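PDB 5GJ3: periplasmic binding protein from Roseiflexus sp. RS-1, which binds heme in the periplasm, here two heme molecules at once, and probably hands it on to a membrane transporter for uptake. Local coordinates for residues T16-A21 and M246-G251; P199-V204 and Q232-A237. All coordinates share one frame; numbering follows the deposited sequence.

Contact 1. Residues T16-A21 and M246-G251; sequences TEIIFA and MGPRTG
Glu17 and Arg249 form a two-pronged salt bridge that ties one turn of helix 13-21 to the segment leading into helix 250-267. Arg249 offers the side of its guanidinium: NE donates to Glu17 OE2 at 2.6 Å and NH2 donates to Glu17 OE1 at 2.8 Å, so each carboxylate oxygen receives one N-H. Both oxygens are met on their syn sides, and both lie close to the guanidinium plane. The two flat groups are nevertheless turned 47° apart, and the nitrogens approach from about 30° out of the carboxylate plane. The Glu17 chain leaves the helix with CG trans to N (chi1 167°) and runs straight out; a kink about the CG-CD bond of Arg249 brings NE round to the acid.

A water adds a second link between the same two residues. It accepts from the backbone N of Arg249 at 2.8 Å and donates to Glu17 OE2, which therefore takes two bonds.

The apolar part centres on Pro248, whose CG and CD meet the helix. Its CD lies 3.8 Å from Ile18 CG1, and its CG is 4.0 Å from the methyl of Ala21. The Glu17 stem passes alongside the same ring, heading the other way, its CG 3.8 Å from Pro248 CD.

The proline belongs to a type I turn from Gly247 to Thr250, in which Gly247 O accepts from both N and OG1 of Thr250, and Arg249 is the N-cap residue of helix 250-267. Tyr37 makes a cation-pi contact with Arg249, Leu241 of helix 240-244 touches both Glu17 and Arg249, and helix 100-111 packs on Ile18. Helix 13-21 follows strand 8-10 of the four-stranded parallel sheet, so the contact joins the N-terminal lobe to the start of the long C-terminal helix.

Contact 2. Residues P199-V204 and Q232-A237; sequences PDVLLV and QRRIIA
Leu202 uses both its backbone polar groups to join strand 201-204 to strand 235-237: its N donates to Arg234 O at 3.1 Å, and its O accepts from Ile236 N at 2.9 Å. Val204 N then reaches Ile236 O at 3.0 Å, continuing the parallel register. CA-H...O contacts lie between these bonds, among them Ile235 CA to Leu202 O.

On one face of the sheet Leu202 and Ile235 project in the same direction, their CD1 methyls 3.6 Å apart. Further along that face, the rotation of Val204 (chi1 -62°) turns CG2 toward the neighbouring strand, 3.7 Å from Ala237 CB. The other face carries Ile236, whose CG1 touches Val201 CG1 at 3.7 Å while its CG2 packs on Leu203 CD1.

Strand 201-205 is flanked by 235-238 on one edge and by 144-151, also parallel, on the other; helices 206-211, 214-218 and 228-232 make the link to 235-238 a beta-alpha-beta crossover.

At the entrance to the pair, Arg234 CD lies 3.2 Å from Asp200 O, and a water accepts from Arg234 NE and may donate to Asp200 O. Gln232 OE1 accepts from Arg234 NH2 at 2.7 Å, close to the guanidinium plane, and Asp263 forms a salt bridge with NH1. Asp200 itself is held by Ser268 and Arg269, and Ala260 and Ala264 of helix 250-267 pack over Ile236 and Val201.

Contact 2 is nested within the long chain loop that contact 1 closes, yet the two do not touch: their centres are 25 Å apart and their nearest atoms about 11 Å. Helix 250-267 connects them, since it starts in contact 1 and later packs across the sheet of contact 2. No residue of either contact belongs to the heme pockets, but helix 240-244 relates contact 1 to them: Leu241 touches Glu17 and Arg249, while Asp240 and Leu244 line the pockets. The side chain of Glu17 is about 8 Å from a bound heme, that of Leu203 about 11 Å. Zinc ions lie about 8 Å from the side chain of Ile18 and about 9 Å from that of Asp200.

Contact 1. Residues T16-A21 and M246-G251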
loop_
_atom_site.group_PDB
_atom_site.type_symbol
_atom_site.label_atom_id
_atom_site.label_comp_id
_atom_site.label_asym_id
_atom_site.label_seq_id
_atom_site.Cartn_x
_atom_site.Cartn_y
_atom_site.Cartn_z
ATOM N N THR A 16 -2.969 11.440 -0.308
ATOM C CA THR A 16 -3.664 12.058 0.837
ATOM C C THR A 16 -2.849 11.908 2.136
ATOM O O THR A 16 -2.600 12.878 2.841
ATOM C CB THR A 16 -5.044 11.430 1.007
ATOM O OG1 THR A 16 -5.820 11.639 -0.176
ATOM C CG2 THR A 16 -5.789 11.963 2.270
ATOM N N GLU A 17 -2.381 10.695 2.410
ATOM C CA GLU A 17 -1.590 10.415 3.605
ATOM C C GLU A 17 -0.358 11.298 3.627
ATOM O O GLU A 17 0.046 11.815 4.672
ATOM C CB GLU A 17 -1.178 8.944 3.637
ATOM C CG GLU A 17 -0.110 8.648 4.674
ATOM C CD GLU A 17 0.044 7.146 4.991
ATOM O OE1 GLU A 17 -0.750 6.286 4.522
ATOM O OE2 GLU A 17 0.955 6.833 5.756
ATOM N N ILE A 18 0.241 11.496 2.456
ATOM C CA ILE A 18 1.458 12.261 2.373
ATOM C C ILE A 18 1.105 13.777 2.639
ATOM O O ILE A 18 1.884 14.467 3.265
ATOM C CB ILE A 18 2.116 12.131 0.968
ATOM C CG1 ILE A 18 2.826 10.768 0.817
ATOM C CG2 ILE A 18 3.104 13.285 0.760
ATOM C CD1 ILE A 18 3.198 10.472 -0.632
ATOM N N ILE A 19 -0.032 14.276 2.152
ATOM C CA ILE A 19 -0.383 15.702 2.373
ATOM C C ILE A 19 -0.504 15.924 3.895
ATOM O O ILE A 19 0.005 16.938 4.422
ATOM C CB ILE A 19 -1.704 16.088 1.661
ATOM C CG1 ILE A 19 -1.523 16.046 0.117
ATOM C CG2 ILE A 19 -2.212 17.481 2.079
ATOM C CD1 ILE A 19 -2.859 15.890 -0.620
ATOM N N PHE A 20 -1.211 14.995 4.565
ATOM C CA PHE A 20 -1.388 15.086 6.032
ATOM C C PHE A 20 -0.036 14.959 6.756
ATOM O O PHE A 20 0.234 15.719 7.661
ATOM C CB PHE A 20 -2.421 14.046 6.546
ATOM C CG PHE A 20 -3.870 14.499 6.392
ATOM C CD1 PHE A 20 -4.500 15.219 7.407
ATOM C CD2 PHE A 20 -4.594 14.180 5.256
ATOM C CE1 PHE A 20 -5.801 15.646 7.266
ATOM C CE2 PHE A 20 -5.907 14.591 5.109
ATOM C CZ PHE A 20 -6.513 15.342 6.115
ATOM N N ALA A 21 0.861 14.084 6.293
ATOM C CA ALA A 21 2.185 13.937 6.921
ATOM C C ALA A 21 3.062 15.150 6.763
ATOM O O ALA A 21 3.999 15.402 7.588
ATOM C CB ALA A 21 2.902 12.692 6.389
ATOM N N MET A 246 3.314 2.489 -0.107
ATOM C CA MET A 246 4.602 3.074 -0.532
ATOM C C MET A 246 4.658 4.577 -0.198
ATOM O O MET A 246 4.977 5.445 -1.021
ATOM C CB MET A 246 4.906 2.770 -2.003
ATOM C CG MET A 246 5.255 1.289 -2.220
ATOM S SD MET A 246 6.754 0.749 -1.331
ATOM C CE MET A 246 7.053 -0.765 -2.253
ATOM N N GLY A 247 4.292 4.863 1.046
ATOM C CA GLY A 247 4.170 6.228 1.506
ATOM C C GLY A 247 5.050 6.450 2.698
ATOM O O GLY A 247 6.056 5.759 2.844
ATOM N N PRO A 248 4.683 7.433 3.558
ATOM C CA PRO A 248 5.560 7.821 4.642
ATOM C C PRO A 248 5.773 6.713 5.702
ATOM O O PRO A 248 6.791 6.746 6.411
ATOM C CB PRO A 248 4.835 9.027 5.279
ATOM C CG PRO A 248 3.908 9.531 4.213
ATOM C CD PRO A 248 3.454 8.247 3.536
ATOM N N ARG A 249 4.845 5.756 5.789
ATOM C CA ARG A 249 4.950 4.651 6.756
ATOM C C ARG A 249 5.650 3.395 6.236
ATOM O O ARG A 249 5.643 2.355 6.910
ATOM C CB ARG A 249 3.560 4.310 7.329
ATOM C CG ARG A 249 3.023 5.444 8.241
ATOM C CD ARG A 249 1.632 5.057 8.750
ATOM N NE ARG A 249 0.703 4.972 7.618
ATOM C CZ ARG A 249 -0.440 4.290 7.578
ATOM N NH1 ARG A 249 -0.832 3.538 8.590
ATOM N NH2 ARG A 249 -1.159 4.297 6.477
ATOM N N THR A 250 6.302 3.507 5.077
ATOM C CA THR A 250 6.914 2.355 4.424
ATOM C C THR A 250 7.967 1.666 5.293
ATOM O O THR A 250 7.979 0.437 5.383
ATOM C CB THR A 250 7.537 2.724 3.058
ATOM O OG1 THR A 250 6.474 3.188 2.221
ATOM C CG2 THR A 250 8.166 1.459 2.367
ATOM N N GLY A 251 8.843 2.471 5.913
ATOM C CA GLY A 251 9.835 2.006 6.835
ATOM C C GLY A 251 9.212 1.329 8.058
ATOM O O GLY A 251 9.741 0.356 8.551
HETATM O O HOH W 1 2.758 4.859 4.094
#

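Contact 2. Residues P199-V204 and Q232-A237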
loop_
_atom_site.group_PDB
_atom_site.type_symbol
_atom_site.label_atom_id
_atom_site.label_comp_id
_atom_site.label_asym_id
_atom_site.label_seq_id
_atom_site.Cartn_x
_atom_site.Cartn_y
_atom_site.Cartn_z
ATOM N N PRO A 199 4.172 -22.063 1.920
ATOM C CA PRO A 199 4.791 -20.974 2.659
ATOM C C PRO A 199 4.986 -21.210 4.179
ATOM O O PRO A 199 4.170 -21.900 4.830
ATOM C CB PRO A 199 3.792 -19.821 2.465
ATOM C CG PRO A 199 2.468 -20.552 2.310
ATOM C CD PRO A 199 2.868 -21.683 1.376
ATOM N N ASP A 200 6.023 -20.558 4.709
ATOM C CA ASP A 200 6.332 -20.444 6.124
ATOM C C ASP A 200 5.492 -19.347 6.776
ATOM O O ASP A 200 5.188 -19.411 7.982
ATOM C CB ASP A 200 7.828 -20.045 6.283
ATOM C CG ASP A 200 8.775 -21.150 5.822
ATOM O OD1 ASP A 200 8.635 -22.273 6.391
ATOM O OD2 ASP A 200 9.633 -20.912 4.924
ATOM N N VAL A 201 5.168 -18.328 5.982
ATOM C CA VAL A 201 4.346 -17.168 6.417
ATOM C C VAL A 201 3.226 -16.926 5.411
ATOM O O VAL A 201 3.464 -16.892 4.227
ATOM C CB VAL A 201 5.229 -15.878 6.558
ATOM C CG1 VAL A 201 4.388 -14.657 7.048
ATOM C CG2 VAL A 201 6.413 -16.168 7.501
ATOM N N LEU A 202 2.002 -16.756 5.899
ATOM C CA LEU A 202 0.918 -16.229 5.082
ATOM C C LEU A 202 0.718 -14.726 5.365
ATOM O O LEU A 202 0.439 -14.311 6.503
ATOM C CB LEU A 202 -0.381 -17.006 5.353
ATOM C CG LEU A 202 -0.309 -18.442 4.800
ATOM C CD1 LEU A 202 -1.345 -19.316 5.468
ATOM C CD2 LEU A 202 -0.505 -18.457 3.287
ATOM N N LEU A 203 0.887 -13.922 4.331
ATOM C CA LEU A 203 0.707 -12.474 4.463
ATOM C C LEU A 203 -0.625 -12.072 3.808
ATOM O O LEU A 203 -0.861 -12.356 2.646
ATOM C CB LEU A 203 1.903 -11.735 3.835
ATOM C CG LEU A 203 1.962 -10.199 3.870
ATOM C CD1 LEU A 203 1.985 -9.673 5.284
ATOM C CD2 LEU A 203 3.169 -9.664 3.106
ATOM N N VAL A 204 -1.509 -11.450 4.585
ATOM C CA VAL A 204 -2.839 -11.065 4.098
ATOM C C VAL A 204 -3.215 -9.616 4.500
ATOM O O VAL A 204 -2.553 -8.993 5.329
ATOM C CB VAL A 204 -3.924 -11.984 4.693
ATOM C CG1 VAL A 204 -3.678 -13.433 4.230
ATOM C CG2 VAL A 204 -3.965 -11.859 6.226
ATOM N N GLN A 232 1.644 -23.644 12.109
ATOM C CA GLN A 232 2.015 -22.804 13.248
ATOM C C GLN A 232 1.121 -21.554 13.378
ATOM O O GLN A 232 1.389 -20.681 14.205
ATOM C CB GLN A 232 3.507 -22.404 13.143
ATOM C CG GLN A 232 4.463 -23.589 13.115
ATOM C CD GLN A 232 5.924 -23.177 13.307
ATOM O OE1 GLN A 232 6.278 -22.008 13.124
ATOM N NE2 GLN A 232 6.787 -24.144 13.679
ATOM N N ARG A 233 0.064 -21.492 12.574
ATOM C CA ARG A 233 -0.826 -20.331 12.496
ATOM C C ARG A 233 -0.036 -19.020 12.267
ATOM O O ARG A 233 -0.327 -17.998 12.874
ATOM C CB ARG A 233 -1.800 -20.259 13.703
ATOM C CG ARG A 233 -2.782 -21.429 13.725
ATOM C CD ARG A 233 -3.611 -21.536 15.007
ATOM N NE ARG A 233 -4.701 -20.546 15.093
ATOM C CZ ARG A 233 -5.958 -20.722 14.666
ATOM N NH1 ARG A 233 -6.859 -19.739 14.813
ATOM N NH2 ARG A 233 -6.331 -21.861 14.085
ATOM N N ARG A 234 0.952 -19.056 11.374
ATOM C CA ARG A 234 1.816 -17.904 11.174
ATOM C C ARG A 234 1.203 -17.034 10.087
ATOM O O ARG A 234 1.583 -17.085 8.917
ATOM C CB ARG A 234 3.186 -18.395 10.799
ATOM C CG ARG A 234 4.280 -17.427 11.104
ATOM C CD ARG A 234 5.590 -18.128 10.865
ATOM N NE ARG A 234 6.045 -19.048 11.898
ATOM C CZ ARG A 234 6.785 -18.684 12.943
ATOM N NH1 ARG A 234 7.026 -17.410 13.182
ATOM N NH2 ARG A 234 7.263 -19.582 13.783
ATOM N N ILE A 235 0.195 -16.253 10.490
ATOM C CA ILE A 235 -0.538 -15.383 9.585
ATOM C C ILE A 235 -0.157 -13.974 10.047
ATOM O O ILE A 235 -0.257 -13.690 11.243
ATOM C CB ILE A 235 -2.097 -15.500 9.715
ATOM C CG1 ILE A 235 -2.638 -16.958 9.710
ATOM C CG2 ILE A 235 -2.827 -14.558 8.754
ATOM C CD1 ILE A 235 -2.057 -17.902 8.701
ATOM N N ILE A 236 0.244 -13.106 9.112
ATOM C CA ILE A 236 0.517 -11.678 9.413
ATOM C C ILE A 236 -0.588 -10.937 8.656
ATOM O O ILE A 236 -0.730 -11.105 7.454
ATOM C CB ILE A 236 1.873 -11.182 8.791
ATOM C CG1 ILE A 236 3.086 -12.004 9.213
ATOM C CG2 ILE A 236 2.099 -9.678 9.039
ATOM C CD1 ILE A 236 3.255 -12.149 10.709
ATOM N N ALA A 237 -1.397 -10.141 9.357
ATOM C CA ALA A 237 -2.437 -9.375 8.681
ATOM C C ALA A 237 -2.102 -7.906 8.871
ATOM O O ALA A 237 -1.880 -7.455 9.994
ATOM C CB ALA A 237 -3.817 -9.705 9.244
HETATM O O HOH W 2 5.592 -21.370 10.171
#